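Local coordinates for protein MIP07328p (PDB 6FKK) that acts as a chemorepellent axon guidance cue of the semaphorin family, probably by binding plexin-type receptors on other cells through its sema domain, at residues H161-A165 / L176-E180; C484-S489 / A530-P535. All blocks are in the same frame, centred on the assembly; numbering follows the deposited sequence.

Contact 1 (H161-A165 / L176-E180); sequences HLYSA and LIYRE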
loop_
_atom_site.group_PDB
_atom_site.type_symbol
_atom_site.label_atom_id
_atom_site.label_comp_id
_atom_site.label_asym_id
_atom_site.label_seq_id
_atom_site.Cartn_x
_atom_site.Cartn_y
_atom_site.Cartn_z
ATOM N N HIS A 161 -3.732 -1.865 -20.091
ATOM C CA HIS A 161 -5.107 -2.037 -19.645
ATOM C C HIS A 161 -5.235 -1.601 -18.192
ATOM O O HIS A 161 -4.268 -1.617 -17.428
ATOM C CB HIS A 161 -5.580 -3.490 -19.805
ATOM C CG HIS A 161 -5.701 -3.928 -21.230
ATOM N ND1 HIS A 161 -6.864 -3.784 -21.956
ATOM C CD2 HIS A 161 -4.805 -4.503 -22.066
ATOM C CE1 HIS A 161 -6.679 -4.254 -23.178
ATOM N NE2 HIS A 161 -5.437 -4.695 -23.270
ATOM N N LEU A 162 -6.452 -1.212 -17.820
ATOM C CA LEU A 162 -6.750 -0.734 -16.477
ATOM C C LEU A 162 -7.391 -1.861 -15.674
ATOM O O LEU A 162 -8.474 -2.341 -16.026
ATOM C CB LEU A 162 -7.673 0.484 -16.526
ATOM C CG LEU A 162 -8.099 1.068 -15.178
ATOM C CD1 LEU A 162 -6.885 1.503 -14.382
ATOM C CD2 LEU A 162 -9.055 2.232 -15.380
ATOM N N TYR A 163 -6.722 -2.277 -14.602
ATOM C CA TYR A 163 -7.225 -3.316 -13.705
ATOM C C TYR A 163 -7.803 -2.625 -12.476
ATOM O O TYR A 163 -7.066 -2.217 -11.574
ATOM C CB TYR A 163 -6.121 -4.304 -13.343
ATOM C CG TYR A 163 -5.717 -5.194 -14.495
ATOM C CD1 TYR A 163 -4.883 -4.724 -15.501
ATOM C CD2 TYR A 163 -6.178 -6.501 -14.585
ATOM C CE1 TYR A 163 -4.517 -5.528 -16.562
ATOM C CE2 TYR A 163 -5.815 -7.315 -15.643
ATOM C CZ TYR A 163 -4.985 -6.823 -16.629
ATOM O OH TYR A 163 -4.621 -7.622 -17.686
ATOM N N SER A 164 -9.125 -2.491 -12.444
ATOM C CA SER A 164 -9.810 -1.725 -11.413
ATOM C C SER A 164 -10.466 -2.652 -10.397
ATOM O O SER A 164 -10.972 -3.722 -10.749
ATOM C CB SER A 164 -10.865 -0.808 -12.033
ATOM O OG SER A 164 -11.525 -0.040 -11.040
ATOM N N ALA A 165 -10.454 -2.227 -9.135
ATOM C CA ALA A 165 -11.140 -2.921 -8.049
ATOM C C ALA A 165 -11.964 -1.890 -7.289
ATOM O O ALA A 165 -11.403 -1.061 -6.567
ATOM C CB ALA A 165 -10.153 -3.618 -7.118
ATOM N N LEU A 176 -16.327 -5.508 -7.263
ATOM C CA LEU A 176 -15.800 -6.300 -8.364
ATOM C C LEU A 176 -14.342 -5.948 -8.612
ATOM O O LEU A 176 -13.836 -4.925 -8.144
ATOM C CB LEU A 176 -16.616 -6.105 -9.652
ATOM C CG LEU A 176 -17.037 -4.722 -10.175
ATOM C CD1 LEU A 176 -15.877 -3.777 -10.452
ATOM C CD2 LEU A 176 -17.855 -4.902 -11.442
ATOM N N ILE A 177 -13.681 -6.825 -9.361
ATOM C CA ILE A 177 -12.401 -6.543 -9.999
ATOM C C ILE A 177 -12.616 -6.699 -11.498
ATOM O O ILE A 177 -13.074 -7.752 -11.955
ATOM C CB ILE A 177 -11.288 -7.479 -9.495
ATOM C CG1 ILE A 177 -11.146 -7.376 -7.974
ATOM C CG2 ILE A 177 -9.975 -7.143 -10.169
ATOM C CD1 ILE A 177 -10.031 -8.229 -7.402
ATOM N N TYR A 178 -12.301 -5.653 -12.256
ATOM C CA TYR A 178 -12.742 -5.550 -13.639
ATOM C C TYR A 178 -11.596 -5.128 -14.548
ATOM O O TYR A 178 -10.711 -4.365 -14.148
ATOM C CB TYR A 178 -13.909 -4.555 -13.746
ATOM C CG TYR A 178 -14.378 -4.269 -15.151
ATOM C CD1 TYR A 178 -15.208 -5.154 -15.821
ATOM C CD2 TYR A 178 -14.005 -3.101 -15.800
ATOM C CE1 TYR A 178 -15.645 -4.889 -17.103
ATOM C CE2 TYR A 178 -14.435 -2.827 -17.083
ATOM C CZ TYR A 178 -15.255 -3.724 -17.729
ATOM O OH TYR A 178 -15.688 -3.460 -19.007
ATOM N N ARG A 179 -11.631 -5.635 -15.785
ATOM C CA ARG A 179 -10.663 -5.290 -16.824
ATOM C C ARG A 179 -11.111 -5.847 -18.171
ATOM O O ARG A 179 -11.219 -7.067 -18.331
ATOM C CB ARG A 179 -9.269 -5.823 -16.468
ATOM C CG ARG A 179 -8.121 -5.301 -17.342
ATOM C CD ARG A 179 -7.943 -6.087 -18.643
ATOM N NE ARG A 179 -8.000 -7.533 -18.438
ATOM C CZ ARG A 179 -7.973 -8.430 -19.419
ATOM N NH1 ARG A 179 -7.888 -8.034 -20.682
ATOM N NH2 ARG A 179 -8.031 -9.725 -19.139
ATOM N N GLU A 180 -11.357 -4.965 -19.143
ATOM C CA GLU A 180 -11.679 -5.357 -20.519
ATOM C C GLU A 180 -12.824 -6.372 -20.549
ATOM O O GLU A 180 -12.706 -7.478 -21.082
ATOM C CB GLU A 180 -10.432 -5.894 -21.235
ATOM C CG GLU A 180 -10.576 -6.161 -22.740
ATOM C CD GLU A 180 -10.630 -4.900 -23.588
ATOM O OE1 GLU A 180 -10.690 -3.787 -23.025
ATOM O OE2 GLU A 180 -10.610 -5.028 -24.831
#
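A chi1 of -169° swings R179 CG away from its amide nitrogen, and bends at chi2 and chi3 then lay the side chain along that of Y163, whose chi1 of -71° sets CG anti to the carbonyl carbon. The two side chains point the same way, and R179 CG sits over the middle of one ring face, 3.4 Å from the centroid of the Y163 ring, in a CH-pi contact. The guanidinium stays tilted from the ring by 33° and ends on D236, where NH2 donates to the backbone O. R179 CD packs on CB of H161, 3.7 Å away. Further along, the strands are antiparallel and paired through S164 and Y178: S164 N donates to Y178 O at 3.0 Å and Y178 N to S164 O at 2.8 Å. At the following non-hydrogen-bonded pair, A165 CB meets I177 CG1 at 4.0 Å. S164 OG turns to the carbonyl of G143, and W247 NE1 donates to I177 O. The hairpin belongs to a three-stranded antiparallel sheet in which strand 161-165 is central, flanked by 154-158 and 175-178; Y163, A165 and I177 pack on F209 of strand 206-214, in the next sheet of the sema propeller.

Contact 2 (C484-S489 / A530-P535); sequences CLGCLS and AALLCP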
loop_
_atom_site.group_PDB
_atom_site.type_symbol
_atom_site.label_atom_id
_atom_site.label_comp_id
_atom_site.label_asym_id
_atom_site.label_seq_id
_atom_site.Cartn_x
_atom_site.Cartn_y
_atom_site.Cartn_z
ATOM N N CYS A 484 26.829 15.523 18.961
ATOM C CA CYS A 484 27.367 14.197 18.671
ATOM C C CYS A 484 26.539 13.107 19.334
ATOM O O CYS A 484 26.301 12.050 18.738
ATOM C CB CYS A 484 28.820 14.123 19.133
ATOM S SG CYS A 484 29.600 12.486 19.160
ATOM N N LEU A 485 26.102 13.344 20.572
ATOM C CA LEU A 485 25.280 12.366 21.275
ATOM C C LEU A 485 23.984 12.097 20.524
ATOM O O LEU A 485 23.518 10.953 20.464
ATOM C CB LEU A 485 24.992 12.855 22.694
ATOM C CG LEU A 485 26.221 13.216 23.533
ATOM C CD1 LEU A 485 25.814 13.872 24.845
ATOM C CD2 LEU A 485 27.067 11.980 23.787
ATOM N N GLY A 486 23.391 13.137 19.934
ATOM C CA GLY A 486 22.175 12.948 19.163
ATOM C C GLY A 486 22.408 12.237 17.846
ATOM O O GLY A 486 21.532 11.508 17.369
ATOM N N CYS A 487 23.582 12.432 17.241
ATOM C CA CYS A 487 23.888 11.772 15.976
ATOM C C CYS A 487 24.032 10.265 16.162
ATOM O O CYS A 487 23.654 9.484 15.280
ATOM C CB CYS A 487 25.161 12.372 15.377
ATOM S SG CYS A 487 25.579 11.857 13.689
ATOM N N LEU A 488 24.566 9.837 17.308
ATOM C CA LEU A 488 24.705 8.415 17.598
ATOM C C LEU A 488 23.445 7.826 18.220
ATOM O O LEU A 488 23.111 6.666 17.954
ATOM C CB LEU A 488 25.906 8.180 18.519
ATOM C CG LEU A 488 27.187 7.713 17.819
ATOM C CD1 LEU A 488 27.559 8.637 16.670
ATOM C CD2 LEU A 488 28.337 7.605 18.800
ATOM N N SER A 489 22.734 8.601 19.043
ATOM C CA SER A 489 21.483 8.115 19.617
ATOM C C SER A 489 20.385 7.987 18.573
ATOM O O SER A 489 19.445 7.211 18.773
ATOM C CB SER A 489 21.017 9.039 20.744
ATOM O OG SER A 489 21.910 9.001 21.843
ATOM N N ALA A 530 25.228 3.653 22.496
ATOM C CA ALA A 530 25.793 4.321 21.328
ATOM C C ALA A 530 26.456 5.635 21.718
ATOM O O ALA A 530 27.592 5.911 21.316
ATOM C CB ALA A 530 24.707 4.558 20.278
ATOM N N ALA A 531 25.765 6.455 22.516
ATOM C CA ALA A 531 26.313 7.742 22.929
ATOM C C ALA A 531 27.583 7.599 23.756
ATOM O O ALA A 531 28.330 8.574 23.896
ATOM C CB ALA A 531 25.264 8.530 23.717
ATOM N N LEU A 532 27.846 6.413 24.312
ATOM C CA LEU A 532 29.096 6.201 25.034
ATOM C C LEU A 532 30.289 6.225 24.088
ATOM O O LEU A 532 31.368 6.708 24.451
ATOM C CB LEU A 532 29.047 4.879 25.800
ATOM C CG LEU A 532 28.027 4.783 26.936
ATOM C CD1 LEU A 532 28.149 3.448 27.660
ATOM C CD2 LEU A 532 28.181 5.948 27.905
ATOM N N LEU A 533 30.114 5.704 22.870
ATOM C CA LEU A 533 31.181 5.763 21.875
ATOM C C LEU A 533 31.524 7.201 21.512
ATOM O O LEU A 533 32.678 7.498 21.179
ATOM C CB LEU A 533 30.782 4.983 20.620
ATOM C CG LEU A 533 30.924 3.457 20.595
ATOM C CD1 LEU A 533 30.010 2.774 21.603
ATOM C CD2 LEU A 533 30.651 2.937 19.191
ATOM N N CYS A 534 30.543 8.099 21.566
ATOM C CA CYS A 534 30.803 9.504 21.291
ATOM C C CYS A 534 31.794 10.057 22.316
ATOM O O CYS A 534 31.701 9.732 23.506
ATOM C CB CYS A 534 29.502 10.310 21.322
ATOM S SG CYS A 534 29.775 12.086 21.143
ATOM N N PRO A 535 32.758 10.878 21.891
ATOM C CA PRO A 535 33.770 11.382 22.827
ATOM C C PRO A 535 33.165 12.200 23.958
ATOM O O PRO A 535 32.057 12.733 23.865
ATOM C CB PRO A 535 34.671 12.249 21.941
ATOM C CG PRO A 535 34.499 11.693 20.577
ATOM C CD PRO A 535 33.068 11.243 20.498
#
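The plexin repeat, or PSI domain, that accompanies the sema domain is a small cysteine-rich module, and here its short helix 484-489 is joined by a disulfide to the chain just beyond helix 527-533. C484 SG and C534 SG are bonded at 2.0 Å. With chi1 at 169° in C484 and 175° in C534, each sulfur stands off its own backbone nitrogen, and the CB atoms point toward the other segment. P535 places its ring atom CD 3.9 Å from C484 SG, adding an apolar neighbour to the bridge.

Beside the disulfide, L488 carries much of the packing. Its CD2 branch reaches over residues 530-534, where L488 CD2 lies 3.9 Å from C534 CB and also touches L533 CB, while L488 CB faces the methyl of A530. L485, one turn earlier, uses the same branch differently: L485 CD2 lies between A531 CB, at 3.9 Å, and C534 SG, at 3.8 Å. A531 CB in turn approaches S489 OG, so the methyl of A531 is bordered by L485 and S489. W497 of strand 495-498 touches C484, C487 and L488, linking helix 484-489 to that strand.

C487 on the same helix forms a second disulfide with C504, and the carbonyl of S489 accepts a hydrogen bond from K527 at the start of the second helix. One disulfide thus ties the two helical segments together and the other ties helix 484-489 to strand 503-506, an arrangement consistent with the small, disulfide-stabilised PSI fold.

From the N terminus, the chain first builds propeller sheets of the sema domain, and contact 1 then closes a loop of ten residues between 161-165 and 176-180. It is a local hairpin closure. The chain next runs through the remaining sema sheets before entering the plexin repeat, where contact 2 spans forty residues and brings the last helix and the C-terminal end of the model back to helix 484-489. The two closures follow one another in series, neither nesting nor crossing. Contact 1 ties two strands of one sheet of the sema domain, and contact 2 ties two helices of the plexin repeat; their centres lie about 52 Å apart, on opposite sides of the chain's centre.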